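Local coordinates for protein condensin complex subunit 3 (Schizosaccharomyces pombe, PDB 5OQR) that serves as a regulatory subunit of the condensin complex, which is required to convert interphase chromatin into condensed mitotic-like chromosomes, at residues Asn641-Ala646 with Leu702-His707. Numbering follows the deposited sequence.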
loop_
_atom_site.group_PDB
_atom_site.type_symbol
_atom_site.label_atom_id
_atom_site.label_comp_id
_atom_site.label_asym_id
_atom_site.label_seq_id
_atom_site.Cartn_x
_atom_site.Cartn_y
_atom_site.Cartn_z
ATOM N N ASN A 641 25.272 -4.123 4.794
ATOM C CA ASN A 641 24.531 -3.297 3.848
ATOM C C ASN A 641 24.335 -1.890 4.389
ATOM O O ASN A 641 24.409 -0.913 3.635
ATOM C CB ASN A 641 23.183 -3.939 3.528
ATOM C CG ASN A 641 23.317 -5.181 2.676
ATOM O OD1 ASN A 641 24.364 -5.431 2.084
ATOM N ND2 ASN A 641 22.250 -5.964 2.604
ATOM N N GLN A 642 24.078 -1.764 5.692
ATOM C CA GLN A 642 23.982 -0.441 6.296
ATOM C C GLN A 642 25.307 0.300 6.192
ATOM O O GLN A 642 25.333 1.516 5.978
ATOM C CB GLN A 642 23.543 -0.560 7.754
ATOM C CG GLN A 642 22.182 -1.207 7.927
ATOM C CD GLN A 642 21.666 -1.124 9.349
ATOM O OE1 GLN A 642 22.273 -1.653 10.274
ATOM N NE2 GLN A 642 20.536 -0.455 9.528
ATOM N N TRP A 643 26.421 -0.425 6.322
ATOM C CA TRP A 643 27.732 0.201 6.211
ATOM C C TRP A 643 27.949 0.780 4.820
ATOM O O TRP A 643 28.454 1.899 4.676
ATOM C CB TRP A 643 28.820 -0.819 6.545
ATOM C CG TRP A 643 30.189 -0.234 6.693
ATOM C CD1 TRP A 643 31.081 0.027 5.698
ATOM C CD2 TRP A 643 30.829 0.154 7.914
ATOM N NE1 TRP A 643 32.234 0.555 6.220
ATOM C CE2 TRP A 643 32.104 0.643 7.580
ATOM C CE3 TRP A 643 30.446 0.137 9.258
ATOM C CZ2 TRP A 643 32.998 1.112 8.539
ATOM C CZ3 TRP A 643 31.332 0.602 10.205
ATOM C CH2 TRP A 643 32.594 1.081 9.842
ATOM N N ARG A 644 27.571 0.032 3.781
ATOM C CA ARG A 644 27.732 0.520 2.415
ATOM C C ARG A 644 26.928 1.789 2.173
ATOM O O ARG A 644 27.340 2.641 1.379
ATOM C CB ARG A 644 27.308 -0.559 1.420
ATOM C CG ARG A 644 28.132 -1.829 1.476
ATOM C CD ARG A 644 27.673 -2.818 0.421
ATOM N NE ARG A 644 28.386 -4.091 0.500
ATOM C CZ ARG A 644 27.919 -5.192 1.081
ATOM N NH1 ARG A 644 26.721 -5.207 1.649
ATOM N NH2 ARG A 644 28.655 -6.294 1.093
ATOM N N ILE A 645 25.780 1.932 2.836
ATOM C CA ILE A 645 24.946 3.111 2.629
ATOM C C ILE A 645 25.564 4.322 3.314
ATOM O O ILE A 645 25.546 5.433 2.773
ATOM C CB ILE A 645 23.513 2.839 3.124
ATOM C CG1 ILE A 645 22.900 1.677 2.338
ATOM C CG2 ILE A 645 22.644 4.089 2.980
ATOM C CD1 ILE A 645 21.596 1.163 2.902
ATOM N N ALA A 646 26.125 4.132 4.509
ATOM C CA ALA A 646 26.812 5.225 5.186
ATOM C C ALA A 646 28.062 5.651 4.428
ATOM O O ALA A 646 28.485 6.807 4.534
ATOM C CB ALA A 646 27.167 4.814 6.614
ATOM N N LEU A 702 33.996 -6.619 17.755
ATOM C CA LEU A 702 34.437 -5.354 17.174
ATOM C C LEU A 702 33.825 -5.229 15.781
ATOM O O LEU A 702 34.476 -5.389 14.751
ATOM C CB LEU A 702 35.953 -5.212 17.134
ATOM C CG LEU A 702 36.350 -3.767 16.763
ATOM C CD1 LEU A 702 35.642 -2.714 17.633
ATOM C CD2 LEU A 702 37.844 -3.557 16.845
ATOM N N ASN A 703 32.518 -5.007 15.776
ATOM C CA ASN A 703 31.812 -4.410 14.656
ATOM C C ASN A 703 31.709 -2.916 14.932
ATOM O O ASN A 703 31.291 -2.514 16.023
ATOM C CB ASN A 703 30.414 -5.016 14.505
ATOM C CG ASN A 703 30.259 -5.872 13.263
ATOM O OD1 ASN A 703 31.178 -6.010 12.453
ATOM N ND2 ASN A 703 29.079 -6.468 13.117
ATOM N N HIS A 704 32.097 -2.097 13.964
ATOM C CA HIS A 704 32.035 -0.659 14.155
ATOM C C HIS A 704 30.622 -0.161 13.893
ATOM O O HIS A 704 29.941 -0.629 12.976
ATOM C CB HIS A 704 33.033 0.047 13.244
ATOM C CG HIS A 704 34.452 -0.350 13.494
ATOM N ND1 HIS A 704 35.152 0.057 14.609
ATOM C CD2 HIS A 704 35.296 -1.134 12.785
ATOM C CE1 HIS A 704 36.370 -0.452 14.571
ATOM N NE2 HIS A 704 36.483 -1.179 13.474
ATOM N N ASN A 705 30.176 0.772 14.725
ATOM C CA ASN A 705 28.841 1.331 14.590
ATOM C C ASN A 705 28.746 2.137 13.301
ATOM O O ASN A 705 29.605 2.976 13.016
ATOM C CB ASN A 705 28.519 2.206 15.797
ATOM C CG ASN A 705 27.082 2.660 15.818
ATOM O OD1 ASN A 705 26.763 3.762 15.376
ATOM N ND2 ASN A 705 26.202 1.814 16.340
ATOM N N VAL A 706 27.696 1.876 12.519
ATOM C CA VAL A 706 27.540 2.550 11.234
ATOM C C VAL A 706 27.338 4.045 11.438
ATOM O O VAL A 706 27.836 4.865 10.660
ATOM C CB VAL A 706 26.375 1.925 10.441
ATOM C CG1 VAL A 706 26.190 2.629 9.100
ATOM C CG2 VAL A 706 26.611 0.442 10.225
ATOM N N HIS A 707 26.596 4.423 12.479
ATOM C CA HIS A 707 26.314 5.836 12.700
ATOM C C HIS A 707 27.553 6.582 13.177
ATOM O O HIS A 707 27.785 7.727 12.775
ATOM C CB HIS A 707 25.167 5.989 13.698
ATOM C CG HIS A 707 23.812 6.015 13.062
ATOM N ND1 HIS A 707 22.652 6.138 13.794
ATOM C CD2 HIS A 707 23.430 5.936 11.766
ATOM C CE1 HIS A 707 21.615 6.139 12.978
ATOM N NE2 HIS A 707 22.060 6.017 11.741
#
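Val706, in the first turn of helix 706-717, sets its two methyl groups against one side of helix 639-661. With chi1 at 179°, CG1 is turned away from the backbone N and onto Ala646, its distance to Ala646 CB being 3.5 Å, and it also rests on the carbonyl oxygen of Gln642. The other branch is left facing Trp643, CG2 lying 4.0 Å from CE3 of the indole. Trp643 and Val706 are also the closest CA pair between the two segments, 5.5 Å apart. The six-membered ring of Trp643 reaches on to the loop leading into helix 706-717, where CZ3 is 3.5 Å from His704 CB. His704 O lies at the edge of the indole, near its plane, 3.3 Å from Trp643 CZ3. The ring also stacks with His709, about one turn beyond Val706 in helix 706-717.

No hydrogen bond links the two segments; Gln642 and Asn705 find their polar partners on their own sides or outside the contact. Gln642 NE2 donates to the carbonyls of Trp682 and Asp684, while Asn705 OD1 accepts from Leu708 N and, weakly, from His707 N (3.0 Å). Asn705 is thus the N-cap of helix 706-717, which opens the HEAT 9 repeat and packs here against an earlier helix of the alpha-solenoid.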